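Local coordinates for DNA ligase (Aquifex aeolicus, PDB 3QWU), which is a putative ATP-dependent DNA ligase that binds adenosine and calcium and probably joins nucleic acid strands through an adenylated intermediate, at residues Glu69-Pro74 against Phe218-Glu223; Phe75-Lys80 against Glu186-Phe191. All coordinates share one frame; numbering follows the deposited sequence.

How the contacts relate
From the N terminus, helix 63-70 runs out through residues 69-74 straight into strand 75-80, so the first halves of both contacts follow each other in the chain. Strand 75-80 meets the later strand 187-191 in contact 2, closing a loop of 105 residues. Strand 215-220 then returns to the helix exit and closes the longer loop of contact 1, within which contact 2 is nested. Strand 75-80 lies between 215-220 and 187-191 in one mixed sheet, so the two contacts bind neighbouring parts of it. Two salt bridges, K219 to E78 and D221 to R190, join them directly, and both reach the bound adenosine.

Contact 1: Glu69-Pro74 against Phe218-Glu223. With ADN (adenosine), chain C.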
ATOM      1  N   GLU A  69      14.915 -20.010  15.282  1.00 47.91           N
ATOM      2  CA  GLU A  69      16.004 -19.062  14.950  1.00 49.21           C
ATOM      3  C   GLU A  69      16.261 -17.996  16.040  1.00 47.94           C
ATOM      4  O   GLU A  69      17.405 -17.643  16.307  1.00 47.78           O
ATOM      5  CB  GLU A  69      15.728 -18.392  13.594  1.00 49.00           C
ATOM      6  CG  GLU A  69      16.734 -17.315  13.127  1.00 53.02           C
ATOM      7  CD  GLU A  69      17.995 -17.892  12.451  1.00 57.95           C
ATOM      8  OE1 GLU A  69      17.913 -18.845  11.645  1.00 61.52           O
ATOM      9  OE2 GLU A  69      19.077 -17.361  12.710  1.00 61.44           O
ATOM     10  N   GLN A  70      15.211 -17.473  16.654  1.00 46.06           N
ATOM     11  CA  GLN A  70      15.379 -16.285  17.473  1.00 46.04           C
ATOM     12  C   GLN A  70      15.817 -16.534  18.916  1.00 45.94           C
ATOM     13  O   GLN A  70      16.346 -15.626  19.536  1.00 45.93           O
ATOM     14  CB  GLN A  70      14.103 -15.464  17.485  1.00 44.49           C
ATOM     15  CG  GLN A  70      13.765 -14.870  16.138  1.00 47.14           C
ATOM     16  CD  GLN A  70      14.856 -13.978  15.564  1.00 49.07           C
ATOM     17  OE1 GLN A  70      15.209 -14.091  14.378  1.00 45.84           O
ATOM     18  NE2 GLN A  70      15.374 -13.069  16.396  1.00 46.34           N
ATOM     19  N   PHE A  71      15.610 -17.750  19.424  1.00 45.89           N
ATOM     20  CA  PHE A  71      15.757 -18.045  20.851  1.00 46.45           C
ATOM     21  C   PHE A  71      16.769 -19.142  21.111  1.00 48.60           C
ATOM     22  O   PHE A  71      16.766 -20.152  20.419  1.00 48.76           O
ATOM     23  CB  PHE A  71      14.406 -18.393  21.507  1.00 44.79           C
ATOM     24  CG  PHE A  71      13.410 -17.249  21.470  1.00 41.87           C
ATOM     25  CD1 PHE A  71      13.644 -16.080  22.173  1.00 41.97           C
ATOM     26  CD2 PHE A  71      12.267 -17.335  20.725  1.00 38.68           C
ATOM     27  CE1 PHE A  71      12.735 -15.007  22.121  1.00 40.05           C
ATOM     28  CE2 PHE A  71      11.374 -16.250  20.643  1.00 39.18           C
ATOM     29  CZ  PHE A  71      11.616 -15.089  21.342  1.00 38.06           C
ATOM     30  N   GLU A  72      17.617 -18.895  22.119  1.00 49.90           N
ATOM     31  CA  GLU A  72      18.703 -19.771  22.531  1.00 53.02           C
ATOM     32  C   GLU A  72      18.429 -20.436  23.872  1.00 52.58           C
ATOM     33  O   GLU A  72      19.218 -21.281  24.303  1.00 55.50           O
ATOM     34  CB  GLU A  72      19.991 -18.971  22.807  1.00 54.49           C
ATOM     35  CG  GLU A  72      20.541 -18.131  21.683  1.00 56.81           C
ATOM     36  CD  GLU A  72      21.632 -17.194  22.210  1.00 59.04           C
ATOM     37  OE1 GLU A  72      21.417 -16.586  23.310  1.00 56.80           O
ATOM     38  OE2 GLU A  72      22.692 -17.102  21.535  1.00 59.88           O
ATOM     39  N   ALA A  73      17.398 -19.982  24.559  1.00 49.91           N
ATOM     40  CA  ALA A  73      17.015 -20.484  25.864  1.00 49.01           C
ATOM     41  C   ALA A  73      15.511 -20.738  25.851  1.00 47.03           C
ATOM     42  O   ALA A  73      14.837 -20.433  24.884  1.00 46.96           O
ATOM     43  CB  ALA A  73      17.393 -19.460  26.948  1.00 48.18           C
ATOM     44  N   PRO A  74      14.978 -21.329  26.910  1.00 46.80           N
ATOM     45  CA  PRO A  74      13.545 -21.434  27.032  1.00 44.79           C
ATOM     46  C   PRO A  74      12.877 -20.081  27.054  1.00 43.30           C
ATOM     47  O   PRO A  74      13.524 -19.045  27.343  1.00 43.69           O
ATOM     48  CB  PRO A  74      13.357 -22.077  28.401  1.00 46.07           C
ATOM     49  CG  PRO A  74      14.630 -22.782  28.688  1.00 47.51           C
ATOM     50  CD  PRO A  74      15.685 -21.961  28.045  1.00 48.02           C
ATOM     51  N   PHE A 218       6.498 -13.859  22.776  1.00 31.43           N
ATOM     52  CA  PHE A 218       7.471 -14.799  23.299  1.00 31.87           C
ATOM     53  C   PHE A 218       8.557 -14.017  24.043  1.00 32.21           C
ATOM     54  O   PHE A 218       9.015 -13.004  23.532  1.00 31.64           O
ATOM     55  CB  PHE A 218       8.097 -15.576  22.148  1.00 32.55           C
ATOM     56  CG  PHE A 218       7.098 -16.308  21.289  1.00 33.21           C
ATOM     57  CD1 PHE A 218       6.566 -17.501  21.710  1.00 34.61           C
ATOM     58  CD2 PHE A 218       6.741 -15.821  20.039  1.00 32.92           C
ATOM     59  CE1 PHE A 218       5.687 -18.217  20.941  1.00 34.81           C
ATOM     60  CE2 PHE A 218       5.854 -16.509  19.271  1.00 34.32           C
ATOM     61  CZ  PHE A 218       5.315 -17.745  19.739  1.00 35.33           C
ATOM     62  N   LYS A 219       8.938 -14.477  25.241  1.00 33.51           N
ATOM     63  CA  LYS A 219       9.918 -13.764  26.135  1.00 35.38           C
ATOM     64  C   LYS A 219      10.996 -14.676  26.692  1.00 37.18           C
ATOM     65  O   LYS A 219      10.732 -15.505  27.548  1.00 37.47           O
ATOM     66  CB  LYS A 219       9.216 -13.071  27.294  1.00 34.94           C
ATOM     67  CG  LYS A 219       8.056 -12.225  26.808  1.00 36.10           C
ATOM     68  CD  LYS A 219       7.469 -11.233  27.801  1.00 37.03           C
ATOM     69  CE  LYS A 219       6.293 -10.454  27.125  1.00 35.08           C
ATOM     70  NZ  LYS A 219       5.541  -9.528  28.058  1.00 38.11           N
ATOM     71  N   GLU A 220      12.208 -14.507  26.171  1.00 38.87           N
ATOM     72  CA  GLU A 220      13.343 -15.341  26.527  1.00 40.83           C
ATOM     73  C   GLU A 220      13.645 -15.230  28.005  1.00 41.22           C
ATOM     74  O   GLU A 220      13.701 -14.154  28.570  1.00 40.84           O
ATOM     75  CB  GLU A 220      14.592 -15.013  25.696  1.00 41.21           C
ATOM     76  CG  GLU A 220      15.642 -16.156  25.679  1.00 42.93           C
ATOM     77  CD  GLU A 220      16.804 -15.815  24.761  1.00 43.41           C
ATOM     78  OE1 GLU A 220      17.665 -15.042  25.182  1.00 45.60           O
ATOM     79  OE2 GLU A 220      16.823 -16.249  23.598  1.00 41.39           O
ATOM     80  N   ASP A 221      13.806 -16.384  28.625  1.00 42.87           N
ATOM     81  CA  ASP A 221      13.976 -16.472  30.065  1.00 43.65           C
ATOM     82  C   ASP A 221      15.472 -16.307  30.266  1.00 44.66           C
ATOM     83  O   ASP A 221      16.186 -17.255  30.455  1.00 46.32           O
ATOM     84  CB  ASP A 221      13.471 -17.839  30.518  1.00 44.01           C
ATOM     85  CG  ASP A 221      13.508 -18.024  32.034  1.00 48.39           C
ATOM     86  OD1 ASP A 221      13.177 -17.065  32.767  1.00 48.81           O
ATOM     87  OD2 ASP A 221      13.829 -19.161  32.471  1.00 49.91           O
ATOM     88  N   SER A 222      15.968 -15.093  30.137  1.00 44.35           N
ATOM     89  CA  SER A 222      17.374 -14.904  30.114  1.00 45.68           C
ATOM     90  C   SER A 222      17.747 -13.482  30.392  1.00 45.63           C
ATOM     91  O   SER A 222      16.884 -12.656  30.517  1.00 44.66           O
ATOM     92  CB  SER A 222      17.881 -15.283  28.740  1.00 45.87           C
ATOM     93  OG  SER A 222      17.416 -14.330  27.808  1.00 46.84           O
ATOM     94  N   GLU A 223      19.056 -13.226  30.491  1.00 47.54           N
ATOM     95  CA  GLU A 223      19.550 -11.859  30.688  0.60 48.39           C
ATOM     96  C   GLU A 223      19.224 -10.926  29.514  1.00 46.99           C
ATOM     97  O   GLU A 223      18.719  -9.846  29.708  1.00 45.87           O
ATOM     98  CB  GLU A 223      21.059 -11.825  30.997  0.60 50.19           C
ATOM     99  CG  GLU A 223      21.389 -11.794  32.494  0.60 52.83           C
ATOM    100  CD  GLU A 223      20.784 -10.603  33.235  0.60 55.08           C
ATOM    101  OE1 GLU A 223      20.762  -9.483  32.664  0.60 56.17           O
ATOM    102  OE2 GLU A 223      20.341 -10.791  34.399  0.60 55.36           O
TER
HETATM  103  O5' ADN C 501       4.571  -4.044  20.213  1.00 52.75           O
HETATM  104  C5' ADN C 501       3.708  -5.035  20.772  1.00 45.58           C
HETATM  105  C4' ADN C 501       2.583  -4.355  21.543  1.00 45.03           C
HETATM  106  O4' ADN C 501       1.566  -5.314  21.966  1.00 43.57           O
HETATM  107  C3' ADN C 501       3.112  -3.712  22.818  1.00 44.17           C
HETATM  108  O3' ADN C 501       3.554  -2.365  22.675  1.00 45.67           O
HETATM  109  C2' ADN C 501       1.955  -3.845  23.803  1.00 42.47           C
HETATM  110  O2' ADN C 501       1.246  -2.623  23.919  1.00 41.05           O
HETATM  111  C1' ADN C 501       1.033  -4.930  23.251  1.00 41.97           C
HETATM  112  N9  ADN C 501       0.958  -6.136  24.090  1.00 40.32           N
HETATM  113  C8  ADN C 501      -0.187  -6.822  24.315  1.00 41.58           C
HETATM  114  N7  ADN C 501       0.010  -7.898  25.113  1.00 38.64           N
HETATM  115  C5  ADN C 501       1.343  -7.905  25.373  1.00 37.66           C
HETATM  116  C6  ADN C 501       2.230  -8.799  26.124  1.00 39.30           C
HETATM  117  N6  ADN C 501       1.666  -9.872  26.747  1.00 37.84           N
HETATM  118  N1  ADN C 501       3.558  -8.476  26.211  1.00 40.76           N
HETATM  119  C2  ADN C 501       4.061  -7.389  25.558  1.00 40.06           C
HETATM  120  N3  ADN C 501       3.294  -6.541  24.814  1.00 37.59           N
HETATM  121  C4  ADN C 501       1.962  -6.746  24.711  1.00 38.96           C
HETATM  122  O   HOH W   1      20.564 -15.937  26.037  1.00 50.47           O
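E220 receives the turn that leaves helix 63-70 in a side-chain-to-backbone contact at the C-terminal end of 215-220, an inner strand of the mixed sheet. Its first torsion (CG anti to the backbone N, chi1 -160°) and extended chain carry the carboxylate past the F71 ring edge to E72. There the N-H of E72 gives OE2 of E220 a nearly straight bond of 3.1 Å (169°), arriving from above the carboxylate plane. Glutamate suits this place because it has both the length and the acceptors: its other oxygen, OE1, takes a 2.7 Å bond from OG of S222 on its anti lone pair and pairs with R224 as well. E72 and E220 bring like charges together, but one water donates to OE1 of each and bridges them.

F71, where the chain departs from helical geometry, packs beside this group. CD1 at its ring edge approaches OE2 of E220 to 3.5 Å, near the ring plane, while CZ packs 3.6 Å from CB of F218. The small A73 allows its methyl to rest on CG of E220. A backbone bond from D221 N to P74 O, 3.0 Å long, secures the far end of the turn.

K219 points away from 69-74 into the adenosine pocket, where NZ donates to adenosine N1 (2.9 Å) and pairs with E78 and D158. The contact thus joins the helix exit to the strand supplying this pocket lysine. Around it, F71 lies against F75 and A228, while F218 is packed among L63 and L67 of the helix, I60 of strand 58-60, V77 of strand 75-80 and Y230 of strand 227-231.

Contact 2: Phe75-Lys80 against Glu186-Phe191; sequences FWVEEK and EILGRF. With ADN (adenosine), chain C; GOL (glycerol), chain E.
V77 packs its CG2 methyl 3.5 Å from CD2 of the F191 ring and turns CG1 to the CB of L188, the apolar centre of an antiparallel strand pair at the edge of the mixed sheet, its register shifted by one at a beta bulge. At the bulge V77 faces two residues: its N-H binds O of G189 at 2.8 Å and its carbonyl accepts the N-H of L188. Glycine suits position 189 because, at its positive phi (135°), a CB would press on the carbonyl O of L188. Nearby, the ring of F75 carries O of F191 over one face, while the backbones of these two residues exchange a pair of hydrogen bonds.

On the face that carries W76, R190 and I187, CB of R190 sits over the indole, 3.7 Å from the centroid of the six-membered ring of W76, in a CH-pi contact. R190 runs out almost fully extended (chi1 -178°) across the indole, its CD 3.8 Å from CZ2 of W76, and its guanidinium pairs with D221. Without the indole, as with an alanine here, CB and CD of R190 and CG2 of I187 would probably lose the surface they pack on.

Toward the adenosine the pairing turns polar. CD1 of I187 lies alongside E78, 3.2 Å from its OE2, which K173 and Q170 also bind, while OE1 pairs with K219. E79 N binds O of E186 at 3.0 Å, and the carbonyl O of E79 accepts adenosine N6 at 2.8 Å.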
ATOM      1  N   PHE A  75      11.581 -20.077  26.762  1.00 40.89           N
ATOM      2  CA  PHE A  75      10.871 -18.841  26.682  1.00 39.58           C
ATOM      3  C   PHE A  75       9.451 -18.976  27.174  1.00 38.84           C
ATOM      4  O   PHE A  75       8.766 -19.991  26.969  1.00 39.65           O
ATOM      5  CB  PHE A  75      10.908 -18.260  25.245  1.00 38.65           C
ATOM      6  CG  PHE A  75      10.515 -19.233  24.217  1.00 38.50           C
ATOM      7  CD1 PHE A  75       9.189 -19.362  23.849  1.00 34.85           C
ATOM      8  CD2 PHE A  75      11.460 -20.078  23.650  1.00 37.57           C
ATOM      9  CE1 PHE A  75       8.812 -20.292  22.911  1.00 35.14           C
ATOM     10  CE2 PHE A  75      11.089 -21.018  22.751  1.00 38.26           C
ATOM     11  CZ  PHE A  75       9.746 -21.126  22.354  1.00 36.21           C
ATOM     12  N   TRP A  76       9.013 -17.909  27.810  1.00 37.68           N
ATOM     13  CA  TRP A  76       7.649 -17.798  28.266  1.00 37.41           C
ATOM     14  C   TRP A  76       6.741 -17.288  27.118  1.00 35.72           C
ATOM     15  O   TRP A  76       7.112 -16.392  26.363  1.00 34.64           O
ATOM     16  CB  TRP A  76       7.594 -16.839  29.461  1.00 37.14           C
ATOM     17  CG  TRP A  76       8.198 -17.391  30.731  1.00 38.61           C
ATOM     18  CD1 TRP A  76       9.455 -17.192  31.192  1.00 38.50           C
ATOM     19  CD2 TRP A  76       7.546 -18.219  31.690  1.00 40.73           C
ATOM     20  NE1 TRP A  76       9.633 -17.819  32.388  1.00 40.86           N
ATOM     21  CE2 TRP A  76       8.478 -18.468  32.722  1.00 41.42           C
ATOM     22  CE3 TRP A  76       6.259 -18.767  31.788  1.00 40.44           C
ATOM     23  CZ2 TRP A  76       8.174 -19.245  33.829  1.00 40.84           C
ATOM     24  CZ3 TRP A  76       5.952 -19.535  32.909  1.00 42.72           C
ATOM     25  CH2 TRP A  76       6.914 -19.779  33.903  1.00 41.70           C
ATOM     26  N   VAL A  77       5.553 -17.852  27.041  1.00 34.68           N
ATOM     27  CA  VAL A  77       4.570 -17.483  26.032  1.00 33.56           C
ATOM     28  C   VAL A  77       3.446 -16.814  26.730  1.00 33.71           C
ATOM     29  O   VAL A  77       2.886 -17.362  27.652  1.00 34.85           O
ATOM     30  CB  VAL A  77       4.130 -18.702  25.290  1.00 33.90           C
ATOM     31  CG1 VAL A  77       2.999 -18.395  24.334  1.00 31.54           C
ATOM     32  CG2 VAL A  77       5.361 -19.259  24.510  1.00 32.14           C
ATOM     33  N   GLU A  78       3.193 -15.575  26.351  1.00 34.55           N
ATOM     34  CA  GLU A  78       2.134 -14.731  26.921  1.00 35.75           C
ATOM     35  C   GLU A  78       1.116 -14.311  25.848  1.00 34.36           C
ATOM     36  O   GLU A  78       1.474 -14.190  24.703  1.00 34.10           O
ATOM     37  CB  GLU A  78       2.728 -13.452  27.513  1.00 35.58           C
ATOM     38  CG  GLU A  78       3.524 -13.716  28.718  1.00 40.06           C
ATOM     39  CD  GLU A  78       4.004 -12.446  29.391  1.00 43.24           C
ATOM     40  OE1 GLU A  78       4.061 -11.368  28.753  1.00 45.13           O
ATOM     41  OE2 GLU A  78       4.299 -12.545  30.585  1.00 45.83           O
ATOM     42  N   GLU A  79      -0.133 -14.063  26.243  1.00 33.87           N
ATOM     43  CA  GLU A  79      -1.138 -13.589  25.310  1.00 33.16           C
ATOM     44  C   GLU A  79      -0.851 -12.135  24.953  1.00 32.50           C
ATOM     45  O   GLU A  79      -0.533 -11.328  25.817  1.00 31.10           O
ATOM     46  CB  GLU A  79      -2.559 -13.676  25.862  1.00 32.84           C
ATOM     47  CG  GLU A  79      -3.589 -13.091  24.837  1.00 32.82           C
ATOM     48  CD  GLU A  79      -5.040 -13.024  25.346  1.00 31.68           C
ATOM     49  OE1 GLU A  79      -5.265 -13.365  26.514  1.00 31.80           O
ATOM     50  OE2 GLU A  79      -5.949 -12.636  24.577  1.00 28.12           O
ATOM     51  N   LYS A  80      -0.957 -11.847  23.661  1.00 31.91           N
ATOM     52  CA  LYS A  80      -0.871 -10.516  23.154  1.00 32.12           C
ATOM     53  C   LYS A  80      -2.323  -9.964  23.072  1.00 32.23           C
ATOM     54  O   LYS A  80      -3.202 -10.465  22.344  1.00 31.35           O
ATOM     55  CB  LYS A  80      -0.160 -10.487  21.780  1.00 32.83           C
ATOM     56  CG  LYS A  80       0.283  -9.067  21.446  1.00 36.10           C
ATOM     57  CD  LYS A  80       0.830  -8.832  20.064  1.00 40.31           C
ATOM     58  CE  LYS A  80       0.823  -7.257  19.742  1.00 43.66           C
ATOM     59  NZ  LYS A  80      -0.401  -6.425  20.315  1.00 47.66           N
ATOM     60  N   GLU A 186      -2.767 -13.458  30.020  1.00 30.32           N
ATOM     61  CA  GLU A 186      -2.738 -14.898  30.249  1.00 29.06           C
ATOM     62  C   GLU A 186      -1.319 -15.387  30.016  1.00 29.33           C
ATOM     63  O   GLU A 186      -0.690 -14.974  29.052  1.00 27.08           O
ATOM     64  CB  GLU A 186      -3.720 -15.650  29.309  1.00 28.33           C
ATOM     65  CG  GLU A 186      -3.527 -17.209  29.337  1.00 27.80           C
ATOM     66  CD  GLU A 186      -4.509 -18.004  28.492  1.00 28.70           C
ATOM     67  OE1 GLU A 186      -5.208 -17.399  27.677  1.00 30.39           O
ATOM     68  OE2 GLU A 186      -4.578 -19.258  28.623  1.00 30.91           O
ATOM     69  N   ILE A 187      -0.821 -16.299  30.879  1.00 30.81           N
ATOM     70  CA  ILE A 187       0.494 -16.881  30.704  1.00 31.17           C
ATOM     71  C   ILE A 187       0.271 -18.303  30.249  1.00 32.93           C
ATOM     72  O   ILE A 187      -0.418 -19.074  30.939  1.00 33.71           O
ATOM     73  CB  ILE A 187       1.300 -16.926  31.965  1.00 32.60           C
ATOM     74  CG1 ILE A 187       1.329 -15.569  32.697  1.00 34.99           C
ATOM     75  CG2 ILE A 187       2.748 -17.414  31.663  1.00 31.45           C
ATOM     76  CD1 ILE A 187       2.471 -14.568  32.283  1.00 37.93           C
ATOM     77  N   LEU A 188       0.827 -18.665  29.083  1.00 32.96           N
ATOM     78  CA  LEU A 188       0.620 -20.011  28.523  1.00 33.35           C
ATOM     79  C   LEU A 188       1.605 -21.027  29.066  1.00 34.82           C
ATOM     80  O   LEU A 188       1.292 -22.218  29.128  1.00 33.70           O
ATOM     81  CB  LEU A 188       0.709 -19.999  27.004  1.00 33.01           C
ATOM     82  CG  LEU A 188      -0.482 -19.408  26.259  1.00 32.07           C
ATOM     83  CD1 LEU A 188      -1.798 -20.133  26.667  1.00 31.01           C
ATOM     84  CD2 LEU A 188      -0.589 -17.843  26.383  1.00 25.86           C
ATOM     85  N   GLY A 189       2.783 -20.524  29.453  1.00 35.45           N
ATOM     86  CA  GLY A 189       3.794 -21.300  30.114  1.00 37.12           C
ATOM     87  C   GLY A 189       5.171 -21.040  29.519  1.00 38.69           C
ATOM     88  O   GLY A 189       5.393 -20.062  28.771  1.00 38.45           O
ATOM     89  N   ARG A 190       6.094 -21.921  29.885  1.00 40.08           N
ATOM     90  CA  ARG A 190       7.510 -21.823  29.577  1.00 41.56           C
ATOM     91  C   ARG A 190       7.856 -22.932  28.629  1.00 42.04           C
ATOM     92  O   ARG A 190       7.562 -24.095  28.907  1.00 41.98           O
ATOM     93  CB  ARG A 190       8.306 -22.001  30.867  1.00 43.15           C
ATOM     94  CG  ARG A 190       9.785 -21.881  30.700  1.00 46.22           C
ATOM     95  CD  ARG A 190      10.395 -21.781  32.021  1.00 51.01           C
ATOM     96  NE  ARG A 190      11.761 -21.306  31.960  1.00 52.16           N
ATOM     97  CZ  ARG A 190      12.803 -22.078  31.744  1.00 54.38           C
ATOM     98  NH1 ARG A 190      12.632 -23.376  31.529  1.00 55.42           N
ATOM     99  NH2 ARG A 190      14.024 -21.538  31.720  1.00 55.96           N
ATOM    100  N   PHE A 191       8.478 -22.583  27.512  1.00 42.51           N
ATOM    101  CA  PHE A 191       8.622 -23.528  26.398  1.00 43.49           C
ATOM    102  C   PHE A 191      10.004 -23.486  25.824  1.00 44.88           C
ATOM    103  O   PHE A 191      10.742 -22.528  26.063  1.00 44.85           O
ATOM    104  CB  PHE A 191       7.616 -23.217  25.271  1.00 42.20           C
ATOM    105  CG  PHE A 191       6.184 -23.434  25.663  1.00 41.90           C
ATOM    106  CD1 PHE A 191       5.603 -24.685  25.548  1.00 44.86           C
ATOM    107  CD2 PHE A 191       5.418 -22.386  26.155  1.00 40.35           C
ATOM    108  CE1 PHE A 191       4.275 -24.892  25.950  1.00 44.66           C
ATOM    109  CE2 PHE A 191       4.099 -22.575  26.523  1.00 39.77           C
ATOM    110  CZ  PHE A 191       3.527 -23.820  26.427  1.00 42.46           C
TER
HETATM  111  O5' ADN C 501       4.571  -4.044  20.213  1.00 52.75           O
HETATM  112  C5' ADN C 501       3.708  -5.035  20.772  1.00 45.58           C
HETATM  113  C4' ADN C 501       2.583  -4.355  21.543  1.00 45.03           C
HETATM  114  O4' ADN C 501       1.566  -5.314  21.966  1.00 43.57           O
HETATM  115  C3' ADN C 501       3.112  -3.712  22.818  1.00 44.17           C
HETATM  116  O3' ADN C 501       3.554  -2.365  22.675  1.00 45.67           O
HETATM  117  C2' ADN C 501       1.955  -3.845  23.803  1.00 42.47           C
HETATM  118  O2' ADN C 501       1.246  -2.623  23.919  1.00 41.05           O
HETATM  119  C1' ADN C 501       1.033  -4.930  23.251  1.00 41.97           C
HETATM  120  N9  ADN C 501       0.958  -6.136  24.090  1.00 40.32           N
HETATM  121  C8  ADN C 501      -0.187  -6.822  24.315  1.00 41.58           C
HETATM  122  N7  ADN C 501       0.010  -7.898  25.113  1.00 38.64           N
HETATM  123  C5  ADN C 501       1.343  -7.905  25.373  1.00 37.66           C
HETATM  124  C6  ADN C 501       2.230  -8.799  26.124  1.00 39.30           C
HETATM  125  N6  ADN C 501       1.666  -9.872  26.747  1.00 37.84           N
HETATM  126  N1  ADN C 501       3.558  -8.476  26.211  1.00 40.76           N
HETATM  127  C2  ADN C 501       4.061  -7.389  25.558  1.00 40.06           C
HETATM  128  N3  ADN C 501       3.294  -6.541  24.814  1.00 37.59           N
HETATM  129  C4  ADN C 501       1.962  -6.746  24.711  1.00 38.96           C
HETATM  130  C1  GOL E 603      -5.839 -11.604  29.095  1.00 44.71           C
HETATM  131  O1  GOL E 603      -4.686 -12.065  28.417  1.00 41.40           O
HETATM  132  C2  GOL E 603      -6.448 -12.757  29.875  1.00 45.87           C
HETATM  133  O2  GOL E 603      -6.581 -12.387  31.223  1.00 47.67           O
HETATM  134  C3  GOL E 603      -7.738 -13.309  29.259  1.00 46.48           C
HETATM  135  O3  GOL E 603      -8.781 -13.569  30.196  1.00 49.67           O